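Local coordinates for methyltransferase-like protein (PDB 4PNE) that catalyses a [4+2] cycloaddition in spinosyn biosynthesis, using a methyltransferase-like fold that carries bound S-adenosyl-L-homocysteine, at residues T122-Q125 with V126-A129; I220-A223 with E224-L227; D82-A85 with E86-L90. All blocks are in the same frame, centred on the assembly; numbering follows the deposited sequence.

Contact 1: T122-Q125 with V126-A129. With SAH (S-adenosyl-L-homocysteine), chain C.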
# COMPACT_ATOMS: atom_id res chain seq x y z
N THR A 122 1.77 10.45 2.41
CA THR A 122 2.49 9.50 3.23
C THR A 122 2.89 10.19 4.53
O THR A 122 2.92 11.40 4.58
CB THR A 122 3.71 8.96 2.51
OG1 THR A 122 4.48 8.17 3.43
CG2 THR A 122 4.58 10.10 1.96
N VAL A 123 3.22 9.42 5.55
CA VAL A 123 3.68 10.02 6.81
C VAL A 123 5.20 10.06 6.91
O VAL A 123 5.75 10.54 7.90
CB VAL A 123 3.09 9.26 8.00
CG1 VAL A 123 1.60 9.60 8.11
CG2 VAL A 123 3.27 7.73 7.86
N SER A 124 5.85 9.59 5.86
CA SER A 124 7.31 9.59 5.78
C SER A 124 7.82 10.76 4.97
O SER A 124 7.59 10.80 3.77
CB SER A 124 7.77 8.28 5.14
OG SER A 124 9.16 8.31 4.87
N GLN A 125 8.58 11.68 5.60
CA GLN A 125 9.16 12.81 4.87
C GLN A 125 10.23 12.36 3.87
O GLN A 125 10.41 12.99 2.83
CB GLN A 125 9.73 13.83 5.84
CG GLN A 125 8.73 14.38 6.78
CD GLN A 125 9.31 15.36 7.76
OE1 GLN A 125 9.05 16.56 7.67
NE2 GLN A 125 10.09 14.87 8.71
N VAL A 126 10.93 11.27 4.17
CA VAL A 126 11.84 10.69 3.21
C VAL A 126 11.08 10.33 1.96
O VAL A 126 11.50 10.63 0.87
CB VAL A 126 12.54 9.43 3.78
CG1 VAL A 126 13.21 8.64 2.68
CG2 VAL A 126 13.55 9.82 4.88
N GLN A 127 9.94 9.65 2.09
CA GLN A 127 9.19 9.27 0.90
C GLN A 127 8.63 10.48 0.12
O GLN A 127 8.63 10.48 -1.12
CB GLN A 127 8.06 8.29 1.28
CG GLN A 127 8.60 6.94 1.66
CD GLN A 127 7.53 5.96 2.06
OE1 GLN A 127 6.45 6.34 2.48
NE2 GLN A 127 7.87 4.71 2.02
N VAL A 128 8.17 11.49 0.82
CA VAL A 128 7.70 12.70 0.16
C VAL A 128 8.78 13.27 -0.73
O VAL A 128 8.56 13.54 -1.93
CB VAL A 128 7.24 13.76 1.18
CG1 VAL A 128 6.96 15.11 0.48
CG2 VAL A 128 6.03 13.25 1.93
N ALA A 129 9.97 13.42 -0.16
CA ALA A 129 11.08 14.00 -0.89
C ALA A 129 11.50 13.17 -2.11
O ALA A 129 11.73 13.71 -3.19
CB ALA A 129 12.28 14.18 0.05
N SAH C . 1.01 2.37 -1.60
CA SAH C . 2.47 2.34 -1.68
CB SAH C . 3.17 2.16 -0.34
CG SAH C . 2.65 1.11 0.61
SD SAH C . 3.74 0.94 2.04
C SAH C . 2.89 1.26 -2.64
O SAH C . 4.03 1.26 -3.08
OXT SAH C . 2.06 0.45 -3.04
C5' SAH C . 2.66 1.76 3.25
C4' SAH C . 2.55 3.26 3.06
O4' SAH C . 1.52 3.77 3.90
C3' SAH C . 3.81 4.03 3.44
O3' SAH C . 4.03 4.96 2.40
C2' SAH C . 3.44 4.70 4.76
O2' SAH C . 4.14 5.90 5.09
C1' SAH C . 1.94 4.95 4.54
N9 SAH C . 1.22 5.20 5.80
C8 SAH C . 1.23 4.51 6.97
N7 SAH C . 0.44 5.14 7.87
C5 SAH C . -0.05 6.24 7.28
C6 SAH C . -0.88 7.26 7.72
N6 SAH C . -1.38 7.26 8.95
N1 SAH C . -1.23 8.24 6.87
C2 SAH C . -0.74 8.27 5.58
N3 SAH C . 0.11 7.30 5.14
C4 SAH C . 0.43 6.29 5.98
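In the cofactor pocket, where strand 117-122 turns into helix 125-138, Thr122 and Gln127 jointly hold the ribose of S-adenosyl-L-homocysteine (SAH). Three bonds grip the threonine hydroxyl. Thr122 OG1 accepts from SAH O2' at 2.8 Å, accepts from Ser124 N at 3.1 Å, forming an ST turn, and donates to Gln127 OE1 at 2.9 Å. That last bond lies in the plane of the amide carbonyl. Gln127 OE1 also receives SAH O3' at 2.8 Å, and one oxygen from each residue thus serves one ribose hydroxyl. The reach is possible because the glutamine chain runs extended beyond CG, its end crossing the threonine at about a right angle. A hydroxyl that can give and take suits the strand end, while the amide oxygen of glutamine can accept two bonds at once.

Thr122 OG1 is anti to the backbone N (chi1 172°), which leaves the methyl on the other branch: Thr122 CG2 presses against Val128 CG2 at 3.5 Å, tighter than usual for two carbons. Val123, on the cofactor side of the turn, lays both methyls over one face of the adenine, with its CG1 3.4 Å from SAH N1; the branched residue covers the base with apolar surface.

Ser124 is the N-cap: its OG accepts from Gln127 N at 3.2 Å (163°), and it is also hydrogen-bonded to Asp44 of helix 36-54, which takes the Val126 N as well. The cap therefore fixes the backbone of the very residue that reaches the ribose. In class I methyltransferase folds an acidic residue at the end of the second strand commonly binds both ribose hydroxyls; here Thr122 at that strand end takes O2' and Gln127 in the following helix takes O3'.

Contact 2: I220-A223 with E224-L227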
# COMPACT_ATOMS: atom_id res chain seq x y z
N ILE A 220 -2.27 -8.38 11.95
CA ILE A 220 -2.92 -9.53 11.33
C ILE A 220 -4.41 -9.23 11.20
O ILE A 220 -5.09 -8.85 12.16
CB ILE A 220 -2.72 -10.83 12.14
CG1 ILE A 220 -1.22 -11.07 12.40
CG2 ILE A 220 -3.38 -12.05 11.45
CD1 ILE A 220 -0.90 -12.45 12.91
N CYS A 221 -4.93 -9.42 9.99
CA CYS A 221 -6.31 -9.13 9.71
C CYS A 221 -6.81 -10.08 8.61
O CYS A 221 -6.12 -10.29 7.60
CB CYS A 221 -6.41 -7.66 9.28
SG CYS A 221 -8.02 -7.01 8.97
N LEU A 222 -8.03 -10.58 8.75
CA LEU A 222 -8.70 -11.28 7.64
C LEU A 222 -9.24 -10.29 6.59
O LEU A 222 -9.64 -9.19 6.93
CB LEU A 222 -9.88 -12.10 8.15
CG LEU A 222 -9.56 -13.20 9.16
CD1 LEU A 222 -10.84 -13.65 9.86
CD2 LEU A 222 -8.92 -14.36 8.46
N ALA A 223 -9.28 -10.69 5.32
CA ALA A 223 -9.93 -9.89 4.31
C ALA A 223 -11.38 -9.61 4.68
O ALA A 223 -11.89 -8.52 4.46
CB ALA A 223 -9.86 -10.57 2.96
N GLU A 224 -12.03 -10.61 5.26
CA GLU A 224 -13.42 -10.50 5.69
C GLU A 224 -13.59 -9.39 6.74
O GLU A 224 -14.63 -8.73 6.78
CB GLU A 224 -13.90 -11.84 6.25
CG GLU A 224 -13.93 -13.00 5.22
CD GLU A 224 -12.64 -13.82 5.13
OE1 GLU A 224 -11.53 -13.35 5.50
OE2 GLU A 224 -12.75 -14.97 4.67
N GLN A 225 -12.55 -9.18 7.54
CA GLN A 225 -12.57 -8.15 8.60
C GLN A 225 -12.37 -6.76 8.00
O GLN A 225 -12.99 -5.78 8.42
CB GLN A 225 -11.50 -8.44 9.65
CG GLN A 225 -11.89 -9.64 10.51
CD GLN A 225 -10.79 -10.11 11.44
OE1 GLN A 225 -9.61 -10.17 11.09
NE2 GLN A 225 -11.18 -10.49 12.64
N LEU A 226 -11.49 -6.68 7.02
CA LEU A 226 -11.30 -5.46 6.24
C LEU A 226 -12.60 -5.05 5.55
O LEU A 226 -12.99 -3.88 5.57
CB LEU A 226 -10.19 -5.65 5.20
CG LEU A 226 -8.85 -5.00 5.42
CD1 LEU A 226 -7.93 -5.41 4.27
CD2 LEU A 226 -9.02 -3.49 5.44
N LEU A 227 -13.27 -6.02 4.92
CA LEU A 227 -14.53 -5.76 4.24
C LEU A 227 -15.56 -5.21 5.19
O LEU A 227 -16.24 -4.23 4.89
CB LEU A 227 -15.11 -7.01 3.60
CG LEU A 227 -14.47 -7.40 2.28
CD1 LEU A 227 -14.89 -8.81 1.97
CD2 LEU A 227 -14.88 -6.45 1.18
O HOH W 1 -8.88 -13.39 4.52
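Leu222 O is gripped by two backbone donors of the helix that starts beside it. Leu226 N reaches it at 3.1 Å in the plane of the carbonyl, the ordinary first-turn bond, whereas Gln225 N comes from above that plane at 3.0 Å with a bent N-H angle of 131°. The pair ties the N-cap residue to the first turn of helix 223-233.

Leucine offers no side-chain acceptor at this N-cap, but the glutamine three residues on answers in the reverse direction. Leu222 N donates to Gln225 OE1 at 2.9 Å in a nearly straight bond (170°). The side chain at N3 thus takes the N-cap amide, half of the reciprocal pair that defines a capping box. Gln225 CG is anti to its carbonyl carbon and the chain then runs extended, carrying the amide back along the incoming loop, where NE2 is hydrogen-bonded to Ser24 OG; both ends of the amide are thereby used and its rotation is set. The leucine lies across one face of that amide, Leu222 CD1 being 3.9 Å from Gln225 CD, which shields the polar group.

A water joins Ala223 N to Glu224 OE1, 2.8 Å from each. The glutamate chain bends at chi2 (90°) to bring this oxygen back, and its negative charge near the helix start would probably be favourable to the local dipole. Cys221 SG touches Gln225 CB at 3.8 Å and reaches toward Leu226; a small thiol fits at this buried place.

Helix 223-233 packs on the sheet through its apolar residues: Ala223 meets Trp240 and Ala293, Leu226 meets Leu295 and Glu197, and Leu227 meets Ile237 and Leu295, so strands 236-242, 290-298 and 191-200 all support it.

Contact 3: D82-A85 with E86-L90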
# COMPACT_ATOMS: atom_id res chain seq x y z
N ASP A 82 -1.28 -2.09 -11.97
CA ASP A 82 -2.14 -1.99 -13.17
C ASP A 82 -3.54 -2.52 -12.92
O ASP A 82 -4.55 -1.94 -13.37
CB ASP A 82 -1.51 -2.73 -14.34
CG ASP A 82 -0.20 -2.10 -14.82
OD1 ASP A 82 0.09 -0.94 -14.44
OD2 ASP A 82 0.54 -2.76 -15.60
N LEU A 83 -3.63 -3.61 -12.17
CA LEU A 83 -4.94 -4.16 -11.81
C LEU A 83 -5.73 -3.19 -10.95
O LEU A 83 -6.92 -3.00 -11.16
CB LEU A 83 -4.78 -5.47 -11.03
CG LEU A 83 -4.24 -6.62 -11.84
CD1 LEU A 83 -3.86 -7.77 -10.92
CD2 LEU A 83 -5.33 -7.07 -12.84
N VAL A 84 -5.07 -2.55 -10.00
CA VAL A 84 -5.72 -1.59 -9.15
C VAL A 84 -6.17 -0.37 -9.99
O VAL A 84 -7.29 0.11 -9.85
CB VAL A 84 -4.82 -1.17 -7.99
CG1 VAL A 84 -5.44 0.01 -7.19
CG2 VAL A 84 -4.61 -2.37 -7.08
N ALA A 85 -5.32 0.08 -10.90
CA ALA A 85 -5.69 1.24 -11.71
C ALA A 85 -6.89 0.92 -12.59
O ALA A 85 -7.77 1.78 -12.79
CB ALA A 85 -4.52 1.68 -12.54
N GLU A 86 -6.94 -0.29 -13.15
CA GLU A 86 -8.09 -0.70 -13.97
C GLU A 86 -9.40 -0.53 -13.23
O GLU A 86 -10.42 -0.14 -13.81
CB GLU A 86 -7.98 -2.17 -14.38
CG GLU A 86 -7.05 -2.53 -15.50
CD GLU A 86 -7.17 -4.01 -15.85
OE1 GLU A 86 -6.14 -4.66 -16.15
OE2 GLU A 86 -8.30 -4.53 -15.78
N ARG A 87 -9.38 -0.80 -11.94
CA ARG A 87 -10.59 -0.87 -11.13
C ARG A 87 -10.98 0.48 -10.55
O ARG A 87 -12.09 0.63 -10.03
CB ARG A 87 -10.39 -1.89 -10.00
CG ARG A 87 -10.36 -3.33 -10.44
CD ARG A 87 -9.52 -4.18 -9.48
NE ARG A 87 -9.45 -5.59 -9.85
CZ ARG A 87 -8.89 -6.07 -10.97
NH1 ARG A 87 -8.37 -5.24 -11.88
NH2 ARG A 87 -8.88 -7.38 -11.20
N THR A 88 -10.09 1.47 -10.67
CA THR A 88 -10.25 2.72 -9.93
C THR A 88 -10.13 3.98 -10.79
O THR A 88 -10.67 5.01 -10.41
CB THR A 88 -9.24 2.83 -8.78
OG1 THR A 88 -7.90 2.77 -9.31
CG2 THR A 88 -9.45 1.73 -7.81
N VAL A 89 -9.45 3.90 -11.92
CA VAL A 89 -9.25 5.08 -12.77
C VAL A 89 -10.18 4.88 -13.94
O VAL A 89 -9.87 4.16 -14.88
CB VAL A 89 -7.79 5.24 -13.22
CG1 VAL A 89 -7.62 6.42 -14.16
CG2 VAL A 89 -6.88 5.41 -11.99
N LEU A 90 -11.35 5.50 -13.87
CA LEU A 90 -12.43 5.14 -14.77
C LEU A 90 -12.53 6.11 -15.95
O LEU A 90 -13.26 5.85 -16.91
CB LEU A 90 -13.74 5.10 -14.01
CG LEU A 90 -13.78 4.21 -12.75
CD1 LEU A 90 -15.17 4.26 -12.15
CD2 LEU A 90 -13.36 2.78 -13.03
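Leu83 and Arg87, one turn apart on helix 73-88, lie side by side and point the same way, and the packing of aliphatic carbon on the guanidinium is the first kind of interaction here. Leu83 CB covers one face of the guanidinium, while Leu83 CD2 approaches Arg87 NH1 at 3.7 Å. Lining the flat cation with aliphatic carbon costs little, because its N-H groups point outward along its edges. A looser, purely apolar touch joins Ala85 CB to Val89 CG2.

Charged groups make the second kind. Arg87 NH1 gives a weak, bent hydrogen bond to Leu83 O at 2.8 Å (129°), a carbonyl that the arginine's own backbone N also approaches weakly. The main partner of the guanidinium lies elsewhere: NE is in a salt bridge with Glu241. A positive group near the C-terminal turn would probably also suit the helix dipole. Asp82, a turn earlier, directs its carboxylate to Arg109.

Hydroxyl and backbone bonds form the third kind. Thr88 OG1 donates to Val84 O at 2.8 Å from above the carbonyl plane, and it is also hydrogen-bonded to Trp165 NE1. With chi1 at 59°, OG1 sits between the backbone N and the carbonyl carbon, folded back over the preceding turn. Asp82 O takes Glu86 N at 2.9 Å. Ala85 O accepts two donors, Val89 N at 2.8 Å and Thr88 N at 3.2 Å; the second comes from well above the carbonyl plane.

Val84 faces Trp165, Met167 and Thr196 of strands 161-167 and 191-200. A helix that precedes the first strand, 95-99, and lies against the central sheet in this way is a familiar element of the class I methyltransferase fold.

Overall arrangement
From the N terminus, contact 3 comes first, on helix 73-88 ahead of strand 95-99; contact 1 follows at the junction of strand 117-122 and helix 125-138, and contact 2 comes last, where the loop after strand 191-200 enters helix 223-233. In each the two segments adjoin, so only a turn or so of helix or its entrance is closed; the three run in series, and none nests or crosses. Their centres stand about 27 Å (1 and 2), 24 Å (1 and 3) and 21 Å (2 and 3) apart. The common link is the seven-stranded sheet: contact 1 lies at the SAH-binding end of strand 117-122, its helix touching strand 144-148, while the helices of contacts 2 and 3 pack against other strands.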